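Local coordinates for protein prenylcyclase (Actinoplanes teichomyceticus, PDB 6IJ1) that probably acts on isoprenoid substrates as a largely helical prenyltransferase- or prenylcyclase-type enzyme, at residues 160-165 and 203-208; 198-203 and 249-254. All blocks are in the same frame, centred on the assembly; numbering follows the deposited sequence.

Overall arrangement
Both contacts run through helix 198-209, the middle one of three neighbouring helices. Contact 1 sets the later part of this helix against helix 158-164, and contact 2 sets its first turns against helix 246-256; they share A203, and their segments alternate along the chain. The contact centres are about 11 Å apart. In each pair the helices run in nearly the same direction, and helices 173-182 and 216-229 come between them in sequence, an alternation consistent with the alpha-alpha barrel of prenyltransferases and related cyclases. E207 and R254 join the two contacts by a salt bridge of 2.8 Å between OE1 and NH2, beside a bound imidazole that may mark a pocket.

Contact 1 (160-165 and 203-208). With IMD (imidazole), chain B.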
ATOM      1  N   VAL A 160       4.614  -6.260  -1.419  1.00 14.31           N
ATOM      2  CA  VAL A 160       3.422  -7.056  -1.123  1.00 12.23           C
ATOM      3  C   VAL A 160       3.663  -7.864   0.132  1.00 13.63           C
ATOM      4  O   VAL A 160       2.781  -7.963   0.996  1.00 14.36           O
ATOM      5  CB  VAL A 160       3.126  -7.949  -2.336  1.00 12.52           C
ATOM      6  CG1 VAL A 160       1.962  -8.888  -2.019  1.00 15.43           C
ATOM      7  CG2 VAL A 160       2.825  -7.041  -3.584  1.00 13.81           C
ATOM      8  N   THR A 161       4.868  -8.434   0.255  1.00 13.78           N
ATOM      9  CA  THR A 161       5.192  -9.191   1.476  1.00 13.79           C
ATOM     10  C   THR A 161       5.093  -8.288   2.684  1.00 14.59           C
ATOM     11  O   THR A 161       4.539  -8.682   3.729  1.00 14.52           O
ATOM     12  CB  THR A 161       6.590  -9.751   1.367  1.00 13.66           C
ATOM     13  OG1 THR A 161       6.720 -10.503   0.165  1.00 14.61           O
ATOM     14  CG2 THR A 161       6.943 -10.655   2.569  1.00 14.85           C
ATOM     15  N   ALA A 162       5.611  -7.060   2.572  1.00 13.36           N
ATOM     16  CA  ALA A 162       5.563  -6.129   3.699  1.00 14.49           C
ATOM     17  C   ALA A 162       4.143  -5.860   4.144  1.00 14.17           C
ATOM     18  O   ALA A 162       3.895  -5.747   5.342  1.00 15.55           O
ATOM     19  CB  ALA A 162       6.256  -4.808   3.289  1.00 14.39           C
ATOM     20  N   ALA A 163       3.200  -5.748   3.210  1.00 13.45           N
ATOM     21  CA  ALA A 163       1.798  -5.513   3.557  1.00 11.13           C
ATOM     22  C   ALA A 163       1.175  -6.746   4.176  1.00 14.33           C
ATOM     23  O   ALA A 163       0.590  -6.657   5.278  1.00 15.30           O
ATOM     24  CB  ALA A 163       1.020  -5.112   2.285  1.00 14.31           C
ATOM     25  N   VAL A 164       1.221  -7.883   3.468  1.00 14.26           N
ATOM     26  CA  VAL A 164       0.431  -9.021   3.976  1.00 14.16           C
ATOM     27  C   VAL A 164       0.997  -9.629   5.263  1.00 15.90           C
ATOM     28  O   VAL A 164       0.240 -10.275   5.997  1.00 15.16           O
ATOM     29  CB  VAL A 164       0.246 -10.096   2.914  1.00 16.00           C
ATOM     30  CG1 VAL A 164      -0.480  -9.490   1.652  1.00 16.32           C
ATOM     31  CG2 VAL A 164       1.509 -10.801   2.546  1.00 18.84           C
ATOM     32  N   ALA A 165       2.288  -9.426   5.546  1.00 13.36           N
ATOM     33  CA  ALA A 165       2.885  -9.933   6.784  1.00 13.88           C
ATOM     34  C   ALA A 165       2.209  -9.345   7.985  1.00 16.09           C
ATOM     35  O   ALA A 165       2.347  -9.902   9.088  1.00 16.70           O
ATOM     36  CB  ALA A 165       4.362  -9.562   6.847  1.00 15.79           C
ATOM     37  N   ALA A 203       7.590   1.516   5.300  1.00 11.96           N
ATOM     38  CA  ALA A 203       6.539   1.834   6.262  1.00 13.19           C
ATOM     39  C   ALA A 203       5.601   0.659   6.480  1.00 13.31           C
ATOM     40  O   ALA A 203       5.241   0.361   7.617  1.00 14.82           O
ATOM     41  CB  ALA A 203       5.726   3.065   5.788  1.00 13.68           C
ATOM     42  N   LEU A 204       5.201  -0.022   5.400  1.00 13.77           N
ATOM     43  CA  LEU A 204       4.295  -1.161   5.601  1.00 13.16           C
ATOM     44  C   LEU A 204       4.997  -2.270   6.357  1.00 14.55           C
ATOM     45  O   LEU A 204       4.376  -2.885   7.226  1.00 14.93           O
ATOM     46  CB  LEU A 204       3.788  -1.665   4.243  1.00 13.32           C
ATOM     47  CG  LEU A 204       3.012  -0.618   3.417  1.00 15.52           C
ATOM     48  CD1 LEU A 204       2.363  -1.388   2.230  1.00 15.59           C
ATOM     49  CD2 LEU A 204       1.991   0.168   4.195  1.00 17.61           C
ATOM     50  N   ALA A 205       6.283  -2.500   6.047  1.00 14.96           N
ATOM     51  CA  ALA A 205       7.027  -3.558   6.731  1.00 13.92           C
ATOM     52  C   ALA A 205       7.082  -3.297   8.233  1.00 14.95           C
ATOM     53  O   ALA A 205       6.769  -4.177   9.054  1.00 15.39           O
ATOM     54  CB  ALA A 205       8.430  -3.656   6.178  1.00 16.21           C
ATOM     55  N   VAL A 206       7.420  -2.068   8.628  1.00 15.40           N
ATOM     56  CA  VAL A 206       7.579  -1.879  10.074  1.00 14.16           C
ATOM     57  C   VAL A 206       6.252  -1.886  10.793  1.00 15.13           C
ATOM     58  O   VAL A 206       6.169  -2.308  11.947  1.00 16.83           O
ATOM     59  CB  VAL A 206       8.384  -0.604  10.396  1.00 16.73           C
ATOM     60  CG1 VAL A 206       9.774  -0.766   9.889  1.00 16.90           C
ATOM     61  CG2 VAL A 206       7.721   0.701   9.912  1.00 15.72           C
ATOM     62  N   GLU A 207       5.175  -1.382  10.180  1.00 13.92           N
ATOM     63  CA  GLU A 207       3.874  -1.475  10.812  1.00 13.77           C
ATOM     64  C   GLU A 207       3.419  -2.936  10.910  1.00 15.70           C
ATOM     65  O   GLU A 207       2.870  -3.356  11.943  1.00 16.56           O
ATOM     66  CB  GLU A 207       2.856  -0.634  10.018  1.00 16.20           C
ATOM     67  CG  GLU A 207       3.178   0.883  10.191  1.00 18.27           C
ATOM     68  CD  GLU A 207       2.202   1.778   9.511  1.00 23.56           C
ATOM     69  OE1 GLU A 207       1.329   1.263   8.774  1.00 23.64           O
ATOM     70  OE2 GLU A 207       2.307   3.000   9.677  1.00 19.19           O
ATOM     71  N   SER A 208       3.647  -3.720   9.852  1.00 14.17           N
ATOM     72  CA  SER A 208       3.311  -5.142   9.920  1.00 14.62           C
ATOM     73  C   SER A 208       4.107  -5.866  10.980  1.00 17.10           C
ATOM     74  O   SER A 208       3.542  -6.740  11.676  1.00 18.71           O
ATOM     75  CB  SER A 208       3.583  -5.791   8.574  1.00 14.89           C
ATOM     76  OG  SER A 208       2.539  -5.375   7.643  1.00 14.99           O
TER
HETATM   77  N1  IMD B 401       0.951  -2.803   7.175  1.00 17.87           N
HETATM   78  C2  IMD B 401       0.466  -1.516   7.104  1.00 18.39           C
HETATM   79  N3  IMD B 401      -0.518  -1.496   6.166  1.00 18.33           N
HETATM   80  C4  IMD B 401      -0.663  -2.761   5.703  1.00 15.56           C
HETATM   81  C5  IMD B 401       0.246  -3.615   6.308  1.00 14.26           C
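S208 reaches across to A162 with its hydroxyl, and this is the one hydrogen bond between the two segments, whose helices cross at 29° with their axes 7.6 Å apart. The OG sits beside its own backbone N (chi1 -74°), which points it at the other helix; it donates to A162 O over 2.7 Å, almost straight on to the carbonyl, at a C=O...donor angle of 161°. A162 adds only a methyl, which lies against the backbone at A205, with CB 3.6 Å from A205 N and 3.8 Å from A205 CB. The CA atoms of A162 and A205 come within 4.2 Å; such close, near-parallel packing through alanines is consistent with neighbours in one layer of an alpha-alpha barrel. One turn before S208, L204 spreads its two methyls: CD1 rests on A163 CB at 4.0 Å, while CD2 lies 3.6 Å from N3 of a bound imidazole, likely a component of the crystallisation solution. Because the S208 proton is committed to A162 O, the hydroxyl oxygen can act as acceptor towards imidazole N1, though that bond is weak, so one serine both ties the helices together and lies beside the imidazole.

Contact 2 (198-203 and 249-254); sequences PELSTA and TALALR
E199 and L251 meet where two helices of like direction, 31° apart, lie side by side; the pairing fits two helices of the same layer of an alpha-alpha barrel such as that of the prenyltransferase-type enzymes. At E199 the contact is made by the base of the side chain, CB standing 3.7 Å from L251 CB, while CG brushes the A252 methyl. The chain then bends (chi2 79°) and carries the carboxylate away from helix 246-256 to a salt bridge with R229. Next comes L200, whose CG is anti to the backbone N (chi1 177°), so that its isobutyl group runs alongside that of L251 and points the same way; L200 CB lies 3.8 Å from L251 CD1. Within the helix, T202 OG1 bonds to P198 O over 2.8 Å, coming from above the carbonyl plane; P198 O also accepts the helical N-H of T202. L251 sits among E199, L200 and A203: CB against E199 O, CD1 on L200, CD2 on A203. An alanine here lacks CG and both methyls, and would probably leave a gap against L200 and A203 and the L200 side chain freer to turn. Across from L251 and R254, A203 packs with its methyl alone: CB is 3.8 Å from L251 CD2, 4.2 Å from R254 CB and, closest of all, 3.4 Å from L251 O.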
ATOM      1  N   PRO A 198      10.883   3.677  -1.876  1.00 14.50           N
ATOM      2  CA  PRO A 198      11.087   2.608  -0.885  1.00 14.79           C
ATOM      3  C   PRO A 198      10.489   2.955   0.455  1.00 14.40           C
ATOM      4  O   PRO A 198      10.352   2.043   1.299  1.00 15.33           O
ATOM      5  CB  PRO A 198      12.610   2.492  -0.809  1.00 17.78           C
ATOM      6  CG  PRO A 198      13.115   3.866  -1.179  1.00 19.73           C
ATOM      7  CD  PRO A 198      12.139   4.294  -2.302  1.00 15.44           C
ATOM      8  N   GLU A 199      10.111   4.225   0.680  1.00 13.62           N
ATOM      9  CA  GLU A 199       9.339   4.516   1.880  1.00 14.18           C
ATOM     10  C   GLU A 199       8.068   3.677   1.977  1.00 14.16           C
ATOM     11  O   GLU A 199       7.585   3.441   3.084  1.00 14.60           O
ATOM     12  CB  GLU A 199       8.962   6.005   1.907  1.00 14.19           C
ATOM     13  CG  GLU A 199      10.180   6.989   2.080  1.00 14.63           C
ATOM     14  CD  GLU A 199      10.965   7.242   0.805  1.00 15.99           C
ATOM     15  OE1 GLU A 199      10.697   6.667  -0.267  1.00 16.69           O
ATOM     16  OE2 GLU A 199      11.951   8.025   0.915  1.00 19.41           O
ATOM     17  N   LEU A 200       7.456   3.287   0.850  1.00 13.60           N
ATOM     18  CA  LEU A 200       6.227   2.519   0.924  1.00 12.70           C
ATOM     19  C   LEU A 200       6.482   1.140   1.494  1.00 13.42           C
ATOM     20  O   LEU A 200       5.827   0.776   2.488  1.00 13.03           O
ATOM     21  CB  LEU A 200       5.600   2.480  -0.480  1.00 12.99           C
ATOM     22  CG  LEU A 200       4.324   1.666  -0.700  1.00 14.78           C
ATOM     23  CD1 LEU A 200       4.516   0.053  -0.668  1.00 15.43           C
ATOM     24  CD2 LEU A 200       3.221   2.101   0.240  1.00 14.26           C
ATOM     25  N   SER A 201       7.431   0.380   0.919  1.00 14.18           N
ATOM     26  CA  SER A 201       7.696  -0.961   1.458  1.00 13.91           C
ATOM     27  C   SER A 201       8.189  -0.868   2.888  1.00 15.22           C
ATOM     28  O   SER A 201       7.826  -1.680   3.739  1.00 14.54           O
ATOM     29  CB  SER A 201       8.716  -1.668   0.565  1.00 17.34           C
ATOM     30  OG  SER A 201       9.726  -0.702   0.126  1.00 20.76           O
ATOM     31  N   THR A 202       8.984   0.172   3.186  1.00 12.69           N
ATOM     32  CA  THR A 202       9.557   0.286   4.536  1.00 12.27           C
ATOM     33  C   THR A 202       8.490   0.558   5.576  1.00 13.51           C
ATOM     34  O   THR A 202       8.483  -0.064   6.683  1.00 14.37           O
ATOM     35  CB  THR A 202      10.658   1.375   4.538  1.00 12.50           C
ATOM     36  OG1 THR A 202      11.632   0.984   3.578  1.00 14.37           O
ATOM     37  CG2 THR A 202      11.319   1.521   5.928  1.00 14.18           C
ATOM     38  N   ALA A 203       7.590   1.516   5.300  1.00 11.96           N
ATOM     39  CA  ALA A 203       6.539   1.834   6.262  1.00 13.19           C
ATOM     40  C   ALA A 203       5.601   0.659   6.480  1.00 13.31           C
ATOM     41  O   ALA A 203       5.241   0.361   7.617  1.00 14.82           O
ATOM     42  CB  ALA A 203       5.726   3.065   5.788  1.00 13.68           C
ATOM     43  N   THR A 249       6.590  11.456   2.127  1.00 13.17           N
ATOM     44  CA  THR A 249       6.734  12.115   3.427  1.00 11.90           C
ATOM     45  C   THR A 249       5.872  11.403   4.475  1.00 13.39           C
ATOM     46  O   THR A 249       6.318  11.154   5.606  1.00 13.65           O
ATOM     47  CB  THR A 249       6.322  13.598   3.280  1.00 12.80           C
ATOM     48  OG1 THR A 249       7.202  14.181   2.349  1.00 13.52           O
ATOM     49  CG2 THR A 249       6.504  14.358   4.606  1.00 13.69           C
ATOM     50  N   ALA A 250       4.623  11.095   4.127  1.00 13.13           N
ATOM     51  CA  ALA A 250       3.732  10.391   5.040  1.00 13.02           C
ATOM     52  C   ALA A 250       4.273   9.011   5.399  1.00 13.97           C
ATOM     53  O   ALA A 250       4.244   8.609   6.582  1.00 13.74           O
ATOM     54  CB  ALA A 250       2.353  10.248   4.382  1.00 14.31           C
ATOM     55  N   LEU A 251       4.802   8.306   4.410  1.00 13.41           N
ATOM     56  CA  LEU A 251       5.332   6.975   4.667  1.00 12.60           C
ATOM     57  C   LEU A 251       6.598   7.048   5.498  1.00 14.39           C
ATOM     58  O   LEU A 251       6.779   6.207   6.396  1.00 14.25           O
ATOM     59  CB  LEU A 251       5.570   6.254   3.331  1.00 11.99           C
ATOM     60  CG  LEU A 251       4.274   5.966   2.614  1.00 12.31           C
ATOM     61  CD1 LEU A 251       4.542   5.755   1.111  1.00 14.48           C
ATOM     62  CD2 LEU A 251       3.532   4.747   3.232  1.00 13.37           C
ATOM     63  N   ALA A 252       7.474   8.029   5.254  1.00 13.83           N
ATOM     64  CA  ALA A 252       8.664   8.134   6.103  1.00 13.81           C
ATOM     65  C   ALA A 252       8.265   8.442   7.534  1.00 14.62           C
ATOM     66  O   ALA A 252       8.846   7.858   8.467  1.00 14.15           O
ATOM     67  CB  ALA A 252       9.602   9.236   5.558  1.00 14.97           C
ATOM     68  N   LEU A 253       7.302   9.364   7.750  1.00 13.15           N
ATOM     69  CA  LEU A 253       6.803   9.638   9.103  1.00 12.73           C
ATOM     70  C   LEU A 253       6.396   8.336   9.791  1.00 14.73           C
ATOM     71  O   LEU A 253       6.775   8.070  10.952  1.00 14.32           O
ATOM     72  CB  LEU A 253       5.624  10.627   8.982  1.00 14.64           C
ATOM     73  CG  LEU A 253       5.025  11.203  10.253  1.00 15.81           C
ATOM     74  CD1 LEU A 253       4.130  12.394   9.871  1.00 17.08           C
ATOM     75  CD2 LEU A 253       4.167  10.156  11.024  1.00 17.58           C
ATOM     76  N   ARG A 254       5.625   7.514   9.078  1.00 13.72           N
ATOM     77  CA  ARG A 254       5.095   6.281   9.671  1.00 13.83           C
ATOM     78  C   ARG A 254       6.201   5.298   9.995  1.00 13.61           C
ATOM     79  O   ARG A 254       6.113   4.647  11.059  1.00 15.88           O
ATOM     80  CB  ARG A 254       4.117   5.676   8.674  1.00 13.14           C
ATOM     81  CG  ARG A 254       2.799   6.396   8.688  1.00 13.79           C
ATOM     82  CD  ARG A 254       1.916   6.096   7.466  1.00 15.71           C
ATOM     83  NE  ARG A 254       1.568   4.665   7.469  1.00 15.42           N
ATOM     84  CZ  ARG A 254       0.857   4.108   6.503  1.00 18.60           C
ATOM     85  NH1 ARG A 254       0.429   4.858   5.475  1.00 18.67           N
ATOM     86  NH2 ARG A 254       0.609   2.806   6.573  1.00 18.39           N
TER